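Magnesium transporter MgtE (Enterococcus faecalis, PDB 2OUX) probably carries magnesium ions across the cell membrane, this cytosolic part, with its helical N domain and CBS domains, binding several magnesium ions. Local coordinates at residues M66-E71 with A94-D99; Y88-L93 with L117-S122; E17-K20 with E26-E29. One frame throughout, in Å; residues are numbered along the deposited sequence.

Interaction 1 of 3, residues M66-E71 with A94-D99. With MG (magnesium ion), chain F.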
HETATM    1  N   MSE A  66       7.062   8.451 -15.863  1.00 27.43           N
HETATM    2  CA  MSE A  66       8.332   8.661 -15.205  1.00 29.42           C
HETATM    3  C   MSE A  66       8.325   9.948 -14.386  1.00 29.81           C
HETATM    4  O   MSE A  66       8.748   9.943 -13.228  1.00 30.12           O
HETATM    5  CB  MSE A  66       9.469   8.704 -16.229  1.00 31.38           C
HETATM    6  CG  MSE A  66      10.816   9.043 -15.605  1.00 35.23           C
HETATM    7 SE   MSE A  66      12.178   9.467 -16.898  1.00 45.95          SE
HETATM    8  CE  MSE A  66      11.431  11.112 -17.566  1.00 39.24           C
ATOM      9  N   PHE A  67       7.850  11.044 -14.974  1.00 29.94           N
ATOM     10  CA  PHE A  67       7.821  12.307 -14.247  1.00 30.78           C
ATOM     11  C   PHE A  67       7.030  12.217 -12.952  1.00 31.23           C
ATOM     12  O   PHE A  67       7.421  12.817 -11.954  1.00 32.72           O
ATOM     13  CB  PHE A  67       7.294  13.440 -15.126  1.00 33.67           C
ATOM     14  CG  PHE A  67       8.386  14.239 -15.772  1.00 35.79           C
ATOM     15  CD1 PHE A  67       9.079  13.736 -16.867  1.00 37.66           C
ATOM     16  CD2 PHE A  67       8.783  15.459 -15.234  1.00 35.69           C
ATOM     17  CE1 PHE A  67      10.155  14.432 -17.415  1.00 37.32           C
ATOM     18  CE2 PHE A  67       9.856  16.158 -15.774  1.00 38.38           C
ATOM     19  CZ  PHE A  67      10.544  15.643 -16.867  1.00 36.30           C
ATOM     20  N   ASP A  68       5.939  11.455 -12.960  1.00 29.97           N
ATOM     21  CA  ASP A  68       5.138  11.275 -11.753  1.00 28.50           C
ATOM     22  C   ASP A  68       6.036  11.072 -10.536  1.00 27.42           C
ATOM     23  O   ASP A  68       5.692  11.481  -9.439  1.00 28.79           O
ATOM     24  CB  ASP A  68       4.228  10.039 -11.854  1.00 28.06           C
ATOM     25  CG  ASP A  68       3.013  10.268 -12.711  1.00 25.99           C
ATOM     26  OD1 ASP A  68       2.416  11.357 -12.614  1.00 22.30           O
ATOM     27  OD2 ASP A  68       2.646   9.342 -13.467  1.00 26.46           O
ATOM     28  N   VAL A  69       7.187  10.436 -10.712  1.00 26.67           N
ATOM     29  CA  VAL A  69       8.027  10.194  -9.551  1.00 26.89           C
ATOM     30  C   VAL A  69       9.288  11.026  -9.402  1.00 28.83           C
ATOM     31  O   VAL A  69       9.961  10.945  -8.376  1.00 28.72           O
ATOM     32  CB  VAL A  69       8.395   8.710  -9.445  1.00 26.87           C
ATOM     33  CG1 VAL A  69       7.121   7.888  -9.308  1.00 25.30           C
ATOM     34  CG2 VAL A  69       9.197   8.273 -10.669  1.00 28.72           C
ATOM     35  N   ILE A  70       9.622  11.814 -10.417  1.00 29.54           N
ATOM     36  CA  ILE A  70      10.793  12.676 -10.330  1.00 31.44           C
ATOM     37  C   ILE A  70      10.411  13.770  -9.318  1.00 30.93           C
ATOM     38  O   ILE A  70       9.308  14.321  -9.374  1.00 27.95           O
ATOM     39  CB  ILE A  70      11.125  13.345 -11.711  1.00 34.52           C
ATOM     40  CG1 ILE A  70      11.462  12.276 -12.757  1.00 35.33           C
ATOM     41  CG2 ILE A  70      12.272  14.329 -11.543  1.00 31.62           C
ATOM     42  CD1 ILE A  70      12.545  11.307 -12.297  1.00 40.31           C
ATOM     43  N   GLU A  71      11.307  14.076  -8.390  1.00 34.75           N
ATOM     44  CA  GLU A  71      11.023  15.102  -7.390  1.00 41.54           C
ATOM     45  C   GLU A  71      10.779  16.454  -8.054  1.00 43.30           C
ATOM     46  O   GLU A  71      11.688  17.032  -8.635  1.00 44.07           O
ATOM     47  CB  GLU A  71      12.179  15.184  -6.392  1.00 42.58           C
ATOM     48  CG  GLU A  71      12.161  14.057  -5.374  1.00 47.76           C
ATOM     49  CD  GLU A  71      13.426  13.995  -4.530  1.00 53.60           C
ATOM     50  OE1 GLU A  71      13.819  15.039  -3.967  1.00 57.01           O
ATOM     51  OE2 GLU A  71      14.026  12.901  -4.423  1.00 56.51           O
ATOM     52  N   ALA A  94      -0.648  16.573 -19.046  1.00 30.37           N
ATOM     53  CA  ALA A  94      -2.018  16.081 -19.067  1.00 30.79           C
ATOM     54  C   ALA A  94      -2.111  14.575 -18.821  1.00 31.26           C
ATOM     55  O   ALA A  94      -3.191  14.055 -18.545  1.00 31.25           O
ATOM     56  CB  ALA A  94      -2.671  16.423 -20.399  1.00 31.39           C
ATOM     57  N   GLU A  95      -0.985  13.875 -18.917  1.00 32.47           N
ATOM     58  CA  GLU A  95      -0.977  12.429 -18.710  1.00 34.00           C
ATOM     59  C   GLU A  95      -0.506  12.013 -17.321  1.00 32.49           C
ATOM     60  O   GLU A  95      -0.737  10.886 -16.903  1.00 33.94           O
ATOM     61  CB  GLU A  95      -0.098  11.745 -19.764  1.00 34.40           C
ATOM     62  CG  GLU A  95      -0.683  11.728 -21.161  1.00 38.17           C
ATOM     63  CD  GLU A  95      -2.073  11.121 -21.206  1.00 42.65           C
ATOM     64  OE1 GLU A  95      -2.362  10.203 -20.405  1.00 42.93           O
ATOM     65  OE2 GLU A  95      -2.880  11.555 -22.053  1.00 45.43           O
HETATM   66  N   MSE A  96       0.165  12.913 -16.613  1.00 32.29           N
HETATM   67  CA  MSE A  96       0.654  12.605 -15.272  1.00 27.82           C
HETATM   68  C   MSE A  96      -0.539  12.493 -14.340  1.00 26.13           C
HETATM   69  O   MSE A  96      -1.648  12.891 -14.693  1.00 25.25           O
HETATM   70  CB  MSE A  96       1.559  13.731 -14.749  1.00 30.93           C
HETATM   71  CG  MSE A  96       2.865  13.945 -15.503  1.00 31.45           C
HETATM   72 SE   MSE A  96       3.815  15.575 -14.971  1.00 38.87          SE
HETATM   73  CE  MSE A  96       4.252  15.112 -13.140  1.00 33.70           C
ATOM     74  N   TYR A  97      -0.327  11.939 -13.154  1.00 23.78           N
ATOM     75  CA  TYR A  97      -1.420  11.888 -12.190  1.00 23.84           C
ATOM     76  C   TYR A  97      -1.599  13.328 -11.739  1.00 23.41           C
ATOM     77  O   TYR A  97      -0.619  14.051 -11.516  1.00 23.00           O
ATOM     78  CB  TYR A  97      -1.074  10.989 -11.005  1.00 24.61           C
ATOM     79  CG  TYR A  97      -1.153   9.541 -11.377  1.00 27.52           C
ATOM     80  CD1 TYR A  97      -2.380   8.956 -11.695  1.00 28.96           C
ATOM     81  CD2 TYR A  97      -0.001   8.763 -11.476  1.00 28.87           C
ATOM     82  CE1 TYR A  97      -2.461   7.630 -12.109  1.00 32.99           C
ATOM     83  CE2 TYR A  97      -0.068   7.430 -11.890  1.00 32.25           C
ATOM     84  CZ  TYR A  97      -1.301   6.874 -12.207  1.00 32.92           C
ATOM     85  OH  TYR A  97      -1.381   5.571 -12.628  1.00 36.59           O
ATOM     86  N   THR A  98      -2.851  13.747 -11.628  1.00 24.08           N
ATOM     87  CA  THR A  98      -3.162  15.109 -11.241  1.00 22.50           C
ATOM     88  C   THR A  98      -2.362  15.672 -10.067  1.00 24.54           C
ATOM     89  O   THR A  98      -1.841  16.774 -10.146  1.00 26.46           O
ATOM     90  CB  THR A  98      -4.639  15.232 -10.951  1.00 24.88           C
ATOM     91  OG1 THR A  98      -5.369  14.643 -12.042  1.00 23.03           O
ATOM     92  CG2 THR A  98      -5.030  16.709 -10.802  1.00 24.21           C
ATOM     93  N   ASP A  99      -2.240  14.932  -8.979  1.00 25.81           N
ATOM     94  CA  ASP A  99      -1.499  15.475  -7.853  1.00 27.25           C
ATOM     95  C   ASP A  99      -0.087  15.864  -8.285  1.00 28.63           C
ATOM     96  O   ASP A  99       0.414  16.931  -7.914  1.00 28.36           O
ATOM     97  CB  ASP A  99      -1.464  14.474  -6.694  1.00 27.11           C
ATOM     98  CG  ASP A  99      -0.770  13.176  -7.052  1.00 27.48           C
ATOM     99  OD1 ASP A  99      -0.547  12.876  -8.249  1.00 22.93           O
ATOM    100  OD2 ASP A  99      -0.461  12.449  -6.103  1.00 26.86           O
TER
HETATM  101 MG    MG F 406       0.257  10.520  -5.657  1.00 28.46          MG
HETATM  102  O   HOH W   1       0.122  10.222  -7.954  1.00 18.69           O
HETATM  103  O   HOH W   2      -1.823   9.744  -5.298  1.00 22.76           O
HETATM  104  O   HOH W   3       1.105   8.594  -5.671  1.00 29.25           O
HETATM  105  O   HOH W   4       2.535  11.186  -6.202  1.00 26.02           O
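At the start of helix 98-107 in the MgtE N domain, the N-cap residue Tyr97 gives its backbone N-H to the carboxylate of Asp68, at the C-terminal end region of helix 60-67. Tyr97 N lies 2.9 Å from Asp68 OD1 and the bond is nearly straight (163°), meeting the oxygen on its syn side and 19° out of the carboxylate plane. Asn100 ND2 also donates to Asp68 OD1, so two N-H groups from the start of this helix grip one buried oxygen. The other oxygen, Asp68 OD2, approaches the Tyr97 ring obliquely, 3.4 Å from CD2 of Tyr97.

Beside this polar link, the selenomethionine Met96 bends at its last torsion (chi3 66°), bringing its CE methyl 4.0 Å from CB of Phe67. In the first turn of the helix, two residues past the N-cap, Asp99 OD2 binds a magnesium ion at 2.1 Å. Asp99 OD1 lies 2.8 Å from the oxygen of water 1, which donates to it and is itself a ligand of the metal. Four waters and Asp252 OD2 complete the sphere. Since Asp252 belongs to the second CBS repeat, the arrangement is that of a largely hydrated magnesium site, held between carboxylates of the N and CBS domains.

Interaction 2 of 3, residues Y88-L93 with L117-S122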
ATOM      1  N   TYR A  88       4.412  19.148 -26.678  1.00 42.73           N
ATOM      2  CA  TYR A  88       4.800  17.861 -26.116  1.00 41.66           C
ATOM      3  C   TYR A  88       4.715  17.910 -24.588  1.00 41.86           C
ATOM      4  O   TYR A  88       4.175  16.997 -23.961  1.00 41.08           O
ATOM      5  CB  TYR A  88       6.227  17.518 -26.553  1.00 39.03           C
ATOM      6  CG  TYR A  88       6.723  16.157 -26.115  1.00 37.38           C
ATOM      7  CD1 TYR A  88       6.309  14.990 -26.762  1.00 36.93           C
ATOM      8  CD2 TYR A  88       7.642  16.038 -25.081  1.00 35.96           C
ATOM      9  CE1 TYR A  88       6.807  13.740 -26.385  1.00 35.61           C
ATOM     10  CE2 TYR A  88       8.140  14.803 -24.693  1.00 35.45           C
ATOM     11  CZ  TYR A  88       7.728  13.658 -25.348  1.00 36.31           C
ATOM     12  OH  TYR A  88       8.249  12.441 -24.962  1.00 34.78           O
ATOM     13  N   ALA A  89       5.252  18.977 -23.996  1.00 40.42           N
ATOM     14  CA  ALA A  89       5.227  19.149 -22.544  1.00 39.93           C
ATOM     15  C   ALA A  89       3.795  19.139 -22.022  1.00 40.67           C
ATOM     16  O   ALA A  89       3.475  18.438 -21.055  1.00 38.79           O
ATOM     17  CB  ALA A  89       5.925  20.457 -22.150  1.00 37.58           C
ATOM     18  N   ALA A  90       2.932  19.909 -22.675  1.00 40.48           N
ATOM     19  CA  ALA A  90       1.536  19.991 -22.274  1.00 41.81           C
ATOM     20  C   ALA A  90       0.865  18.617 -22.280  1.00 41.63           C
ATOM     21  O   ALA A  90       0.180  18.250 -21.326  1.00 42.15           O
ATOM     22  CB  ALA A  90       0.780  20.956 -23.194  1.00 40.43           C
ATOM     23  N   ASP A  91       1.055  17.858 -23.352  1.00 41.45           N
ATOM     24  CA  ASP A  91       0.452  16.532 -23.436  1.00 41.01           C
ATOM     25  C   ASP A  91       0.944  15.630 -22.308  1.00 40.03           C
ATOM     26  O   ASP A  91       0.201  14.787 -21.789  1.00 37.97           O
ATOM     27  CB  ASP A  91       0.777  15.883 -24.781  1.00 43.24           C
ATOM     28  CG  ASP A  91       0.104  16.582 -25.939  1.00 47.50           C
ATOM     29  OD1 ASP A  91      -0.935  17.234 -25.701  1.00 49.10           O
ATOM     30  OD2 ASP A  91       0.603  16.463 -27.085  1.00 49.46           O
HETATM   31  N   MSE A  92       2.205  15.821 -21.937  1.00 38.07           N
HETATM   32  CA  MSE A  92       2.838  15.039 -20.890  1.00 37.74           C
HETATM   33  C   MSE A  92       2.281  15.434 -19.522  1.00 36.78           C
HETATM   34  O   MSE A  92       2.086  14.576 -18.661  1.00 35.76           O
HETATM   35  CB  MSE A  92       4.356  15.247 -20.953  1.00 41.10           C
HETATM   36  CG  MSE A  92       5.168  14.345 -20.042  1.00 46.14           C
HETATM   37 SE   MSE A  92       5.305  15.018 -18.237  1.00 54.74          SE
HETATM   38  CE  MSE A  92       7.070  15.807 -18.358  1.00 50.20           C
ATOM     39  N   LEU A  93       2.020  16.727 -19.325  1.00 35.33           N
ATOM     40  CA  LEU A  93       1.468  17.194 -18.057  1.00 34.20           C
ATOM     41  C   LEU A  93       0.051  16.660 -17.919  1.00 32.79           C
ATOM     42  O   LEU A  93      -0.390  16.321 -16.820  1.00 30.25           O
ATOM     43  CB  LEU A  93       1.448  18.727 -17.989  1.00 35.43           C
ATOM     44  CG  LEU A  93       2.762  19.456 -17.684  1.00 36.45           C
ATOM     45  CD1 LEU A  93       2.643  20.919 -18.102  1.00 38.77           C
ATOM     46  CD2 LEU A  93       3.099  19.334 -16.197  1.00 38.29           C
ATOM     47  N   LEU A 117      -0.543  25.444 -19.304  1.00 44.99           N
ATOM     48  CA  LEU A 117      -1.941  25.270 -18.954  1.00 45.75           C
ATOM     49  C   LEU A 117      -2.828  25.736 -20.107  1.00 46.40           C
ATOM     50  O   LEU A 117      -3.898  25.180 -20.347  1.00 47.43           O
ATOM     51  CB  LEU A 117      -2.235  26.077 -17.693  1.00 47.35           C
ATOM     52  CG  LEU A 117      -3.476  25.759 -16.868  1.00 48.76           C
ATOM     53  CD1 LEU A 117      -3.542  24.265 -16.547  1.00 50.63           C
ATOM     54  CD2 LEU A 117      -3.411  26.580 -15.596  1.00 49.42           C
ATOM     55  N   SER A 118      -2.374  26.756 -20.827  1.00 45.89           N
ATOM     56  CA  SER A 118      -3.134  27.279 -21.951  1.00 46.41           C
ATOM     57  C   SER A 118      -3.147  26.283 -23.109  1.00 46.35           C
ATOM     58  O   SER A 118      -4.115  26.208 -23.863  1.00 45.96           O
ATOM     59  CB  SER A 118      -2.534  28.603 -22.428  1.00 47.31           C
ATOM     60  OG  SER A 118      -1.294  28.395 -23.086  1.00 48.73           O
ATOM     61  N   LEU A 119      -2.070  25.516 -23.237  1.00 45.60           N
ATOM     62  CA  LEU A 119      -1.942  24.534 -24.312  1.00 45.25           C
ATOM     63  C   LEU A 119      -2.864  23.324 -24.163  1.00 45.37           C
ATOM     64  O   LEU A 119      -2.929  22.478 -25.058  1.00 44.26           O
ATOM     65  CB  LEU A 119      -0.487  24.059 -24.401  1.00 46.05           C
ATOM     66  CG  LEU A 119       0.535  25.156 -24.715  1.00 46.24           C
ATOM     67  CD1 LEU A 119       1.949  24.643 -24.530  1.00 47.03           C
ATOM     68  CD2 LEU A 119       0.323  25.635 -26.135  1.00 47.27           C
ATOM     69  N   LEU A 120      -3.581  23.248 -23.041  1.00 45.99           N
ATOM     70  CA  LEU A 120      -4.481  22.126 -22.782  1.00 45.44           C
ATOM     71  C   LEU A 120      -5.938  22.450 -23.057  1.00 45.78           C
ATOM     72  O   LEU A 120      -6.387  23.572 -22.836  1.00 45.96           O
ATOM     73  CB  LEU A 120      -4.364  21.668 -21.329  1.00 45.01           C
ATOM     74  CG  LEU A 120      -3.020  21.189 -20.789  1.00 45.19           C
ATOM     75  CD1 LEU A 120      -3.223  20.712 -19.361  1.00 42.65           C
ATOM     76  CD2 LEU A 120      -2.465  20.067 -21.653  1.00 44.58           C
ATOM     77  N   SER A 121      -6.680  21.449 -23.520  1.00 47.06           N
ATOM     78  CA  SER A 121      -8.100  21.625 -23.794  1.00 47.63           C
ATOM     79  C   SER A 121      -8.823  21.749 -22.454  1.00 50.06           C
ATOM     80  O   SER A 121      -8.202  21.679 -21.389  1.00 50.01           O
ATOM     81  CB  SER A 121      -8.662  20.425 -24.562  1.00 46.57           C
ATOM     82  OG  SER A 121      -8.999  19.360 -23.688  1.00 44.62           O
ATOM     83  N   SER A 122     -10.139  21.917 -22.512  1.00 50.80           N
ATOM     84  CA  SER A 122     -10.937  22.058 -21.306  1.00 52.52           C
ATOM     85  C   SER A 122     -10.947  20.772 -20.483  1.00 52.52           C
ATOM     86  O   SER A 122     -10.793  20.802 -19.264  1.00 52.16           O
ATOM     87  CB  SER A 122     -12.370  22.450 -21.671  1.00 53.34           C
ATOM     88  OG  SER A 122     -13.146  22.665 -20.506  1.00 54.18           O
TER
HETATM   89  O   HOH W   5      -2.634  19.504 -25.421  1.00 52.53           O
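Ala90, on helix 86-93, turns its methyl group toward the link between helices 110-118 and 122-131, where Leu119 and Leu120 receive it. Its CB lies 3.6 Å from CB of Leu119 and 3.7 Å from CD2 of Leu120, so two successive leucines share one small knob by different parts of their side chains: the first by its stem, the second by a branch tip. The CD1 methyl of Leu119 adds only a looser touch on the same Ala90 CB, at 4.1 Å.

Both leucines have CG opposite the carbonyl carbon (chi1 -61° in Leu119, -59° in Leu120) with an extended second torsion. They differ in how they leave the backbone: the CB of Leu119 points at the helix, whereas that of Leu120 runs past it and the extended chain brings CD2 in. There Leu120 CD2 lies 3.2 Å from the backbone oxygen Ala90 O, a tight approach. Leu93, one turn on from Ala90, continues the apolar side of the helix toward Tyr116, Leu104 and Leu105.

At the solvent edge, water 5 sits 2.8 Å from Asp91 OD1 and 3.0 Å from Leu119 O, though other acceptors compete for its protons. With no direct hydrogen bond across it, the contact depends on methyl packing and close fit, to which this water may add a polar link at the rim.

Interaction 3 of 3, residues E17-K20 with E26-E29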
ATOM      1  N   GLU A  17      24.038   3.396 -24.653  1.00 47.02           N
ATOM      2  CA  GLU A  17      24.544   3.038 -25.964  1.00 49.20           C
ATOM      3  C   GLU A  17      23.436   2.896 -27.000  1.00 48.75           C
ATOM      4  O   GLU A  17      23.571   3.392 -28.118  1.00 48.18           O
ATOM      5  CB  GLU A  17      25.371   1.752 -25.877  1.00 50.79           C
ATOM      6  CG  GLU A  17      26.796   1.992 -25.393  1.00 55.68           C
ATOM      7  CD  GLU A  17      27.601   2.870 -26.355  1.00 59.00           C
ATOM      8  OE1 GLU A  17      27.826   2.442 -27.509  1.00 60.38           O
ATOM      9  OE2 GLU A  17      28.007   3.985 -25.960  1.00 60.59           O
ATOM     10  N   THR A  18      22.341   2.234 -26.642  1.00 48.33           N
ATOM     11  CA  THR A  18      21.249   2.076 -27.594  1.00 49.76           C
ATOM     12  C   THR A  18      20.725   3.467 -27.911  1.00 51.41           C
ATOM     13  O   THR A  18      20.238   3.728 -29.010  1.00 52.09           O
ATOM     14  CB  THR A  18      20.083   1.241 -27.024  1.00 50.01           C
ATOM     15  OG1 THR A  18      19.330   2.037 -26.104  1.00 50.19           O
ATOM     16  CG2 THR A  18      20.607   0.002 -26.311  1.00 50.23           C
ATOM     17  N   LEU A  19      20.838   4.361 -26.934  1.00 51.83           N
ATOM     18  CA  LEU A  19      20.381   5.731 -27.091  1.00 52.31           C
ATOM     19  C   LEU A  19      21.240   6.458 -28.114  1.00 53.73           C
ATOM     20  O   LEU A  19      20.725   7.036 -29.073  1.00 52.62           O
ATOM     21  CB  LEU A  19      20.438   6.456 -25.745  1.00 52.30           C
ATOM     22  CG  LEU A  19      19.862   7.869 -25.687  1.00 52.76           C
ATOM     23  CD1 LEU A  19      18.450   7.879 -26.266  1.00 51.90           C
ATOM     24  CD2 LEU A  19      19.855   8.353 -24.240  1.00 52.26           C
ATOM     25  N   LYS A  20      22.555   6.424 -27.908  1.00 54.85           N
ATOM     26  CA  LYS A  20      23.482   7.084 -28.821  1.00 56.09           C
ATOM     27  C   LYS A  20      23.382   6.489 -30.228  1.00 56.61           C
ATOM     28  O   LYS A  20      23.228   7.221 -31.205  1.00 55.82           O
ATOM     29  CB  LYS A  20      24.915   6.979 -28.280  1.00 55.83           C
ATOM     30  CG  LYS A  20      25.107   7.728 -26.962  1.00 55.88           C
ATOM     31  CD  LYS A  20      26.502   7.548 -26.382  1.00 56.88           C
ATOM     32  CE  LYS A  20      27.586   8.124 -27.295  1.00 56.86           C
ATOM     33  NZ  LYS A  20      28.960   7.937 -26.731  1.00 54.22           N
ATOM     34  N   GLU A  26      15.361  -0.994 -29.450  1.00 45.58           N
ATOM     35  CA  GLU A  26      16.181  -1.632 -28.421  1.00 42.93           C
ATOM     36  C   GLU A  26      16.087  -0.771 -27.161  1.00 40.09           C
ATOM     37  O   GLU A  26      15.956  -1.280 -26.048  1.00 37.22           O
ATOM     38  CB  GLU A  26      17.638  -1.714 -28.867  1.00 45.54           C
ATOM     39  CG  GLU A  26      18.250  -3.114 -28.820  1.00 51.69           C
ATOM     40  CD  GLU A  26      18.240  -3.751 -27.433  1.00 54.69           C
ATOM     41  OE1 GLU A  26      19.308  -4.239 -27.001  1.00 54.52           O
ATOM     42  OE2 GLU A  26      17.169  -3.786 -26.780  1.00 56.94           O
ATOM     43  N   PHE A  27      16.156   0.542 -27.360  1.00 37.91           N
ATOM     44  CA  PHE A  27      16.070   1.504 -26.275  1.00 35.77           C
ATOM     45  C   PHE A  27      14.759   1.333 -25.520  1.00 35.98           C
ATOM     46  O   PHE A  27      14.752   1.115 -24.313  1.00 35.78           O
ATOM     47  CB  PHE A  27      16.137   2.926 -26.822  1.00 34.09           C
ATOM     48  CG  PHE A  27      15.885   3.971 -25.787  1.00 33.52           C
ATOM     49  CD1 PHE A  27      16.883   4.324 -24.883  1.00 32.32           C
ATOM     50  CD2 PHE A  27      14.633   4.560 -25.670  1.00 31.65           C
ATOM     51  CE1 PHE A  27      16.635   5.246 -23.880  1.00 31.40           C
ATOM     52  CE2 PHE A  27      14.377   5.485 -24.668  1.00 31.09           C
ATOM     53  CZ  PHE A  27      15.378   5.828 -23.772  1.00 30.45           C
ATOM     54  N   ARG A  28      13.651   1.441 -26.248  1.00 35.00           N
ATOM     55  CA  ARG A  28      12.328   1.305 -25.667  1.00 35.36           C
ATOM     56  C   ARG A  28      12.173   0.049 -24.831  1.00 36.04           C
ATOM     57  O   ARG A  28      11.689   0.118 -23.698  1.00 35.31           O
ATOM     58  CB  ARG A  28      11.263   1.312 -26.760  1.00 35.33           C
ATOM     59  CG  ARG A  28      11.107   2.640 -27.456  1.00 34.79           C
ATOM     60  CD  ARG A  28       9.930   2.604 -28.399  1.00 35.15           C
ATOM     61  NE  ARG A  28       8.988   3.667 -28.095  1.00 39.33           N
ATOM     62  CZ  ARG A  28       7.887   3.525 -27.361  1.00 37.16           C
ATOM     63  NH1 ARG A  28       7.557   2.355 -26.840  1.00 33.67           N
ATOM     64  NH2 ARG A  28       7.115   4.574 -27.151  1.00 39.70           N
ATOM     65  N   GLU A  29      12.573  -1.093 -25.393  1.00 36.94           N
ATOM     66  CA  GLU A  29      12.478  -2.379 -24.692  1.00 38.30           C
ATOM     67  C   GLU A  29      13.178  -2.335 -23.342  1.00 37.08           C
ATOM     68  O   GLU A  29      12.627  -2.774 -22.334  1.00 36.81           O
ATOM     69  CB  GLU A  29      13.122  -3.511 -25.503  1.00 41.21           C
ATOM     70  CG  GLU A  29      12.334  -4.035 -26.691  1.00 46.88           C
ATOM     71  CD  GLU A  29      13.101  -5.126 -27.436  1.00 48.86           C
ATOM     72  OE1 GLU A  29      13.337  -6.204 -26.846  1.00 49.96           O
ATOM     73  OE2 GLU A  29      13.476  -4.899 -28.607  1.00 49.94           O
TER
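Apolar packing between Leu19 and Phe27 lies on the side of the contact, between helix 8-20 and helix 24-31, that faces helix 48-57. Leu19 CD1 lies over one face of the Phe27 ring, 4.0 Å from its CE1 atom. Both side chains leave their helices with CG opposite the backbone N (chi1 -174° in Leu19 and 173° in Phe27), and they run side by side in the same direction. That common direction carries them onto helix 48-57, where Leu19 meets Asp50, His53 and Tyr57 and Phe27 meets Leu54. The Phe27 ring is also met by that of Phe31, one turn further along its own helix, with the two planes nearly parallel.

Close van der Waals contact of a polar atom makes up the second group. Between the two segments the backbones come nearest at Thr18 and Phe27, whose CA atoms are 5.4 Å apart. Thr18 crosses Phe27 at about a right angle, and its hydroxyl oxygen OG1 comes within 3.3 Å of Phe27 CA and 3.4 Å of Phe27 CB. The same OG1 lies in the plane of the ring at its edge, 3.6 Å from CD1 of Phe27. Ring face and ring edge are thus used by two consecutive residues of helix 8-20. The buried hydroxyl is hydrogen-bonded to Leu15 O of its own helix.

Aliphatic contact at the margin is slighter: Thr18 CB stands 4.3 Å from CB of Glu26. Beyond the contact, Arg28 of helix 24-31 forms a salt bridge with Glu62. The arrangement is that of an alpha-helical hairpin, two helices joined by a short turn, packed through Leu19 and Phe27 on helix 48-57 in the helical N-terminal part of MgtE.

Overall arrangement
From the N terminus, interaction 3 comes first: it closes the short turn between helix 8-20 and helix 24-31, complete before the other contacts begin. Interaction 1 then opens at 66-71, and interaction 2 opens at 88-93 before interaction 1 closes at 94-99. Interaction 2 closes last, at 117-122, so these two contacts cross along the chain. They also touch in space, with Phe67 CD1 packed on Met92 CE and Ala94 CB 3.9 Å from Leu120 CD2. Together they tie the successive helices 60-67, 86-93, 98-107 and 110-118 of the N domain to one another, whereas interaction 3 stays about 8 Å from either at the nearest atoms.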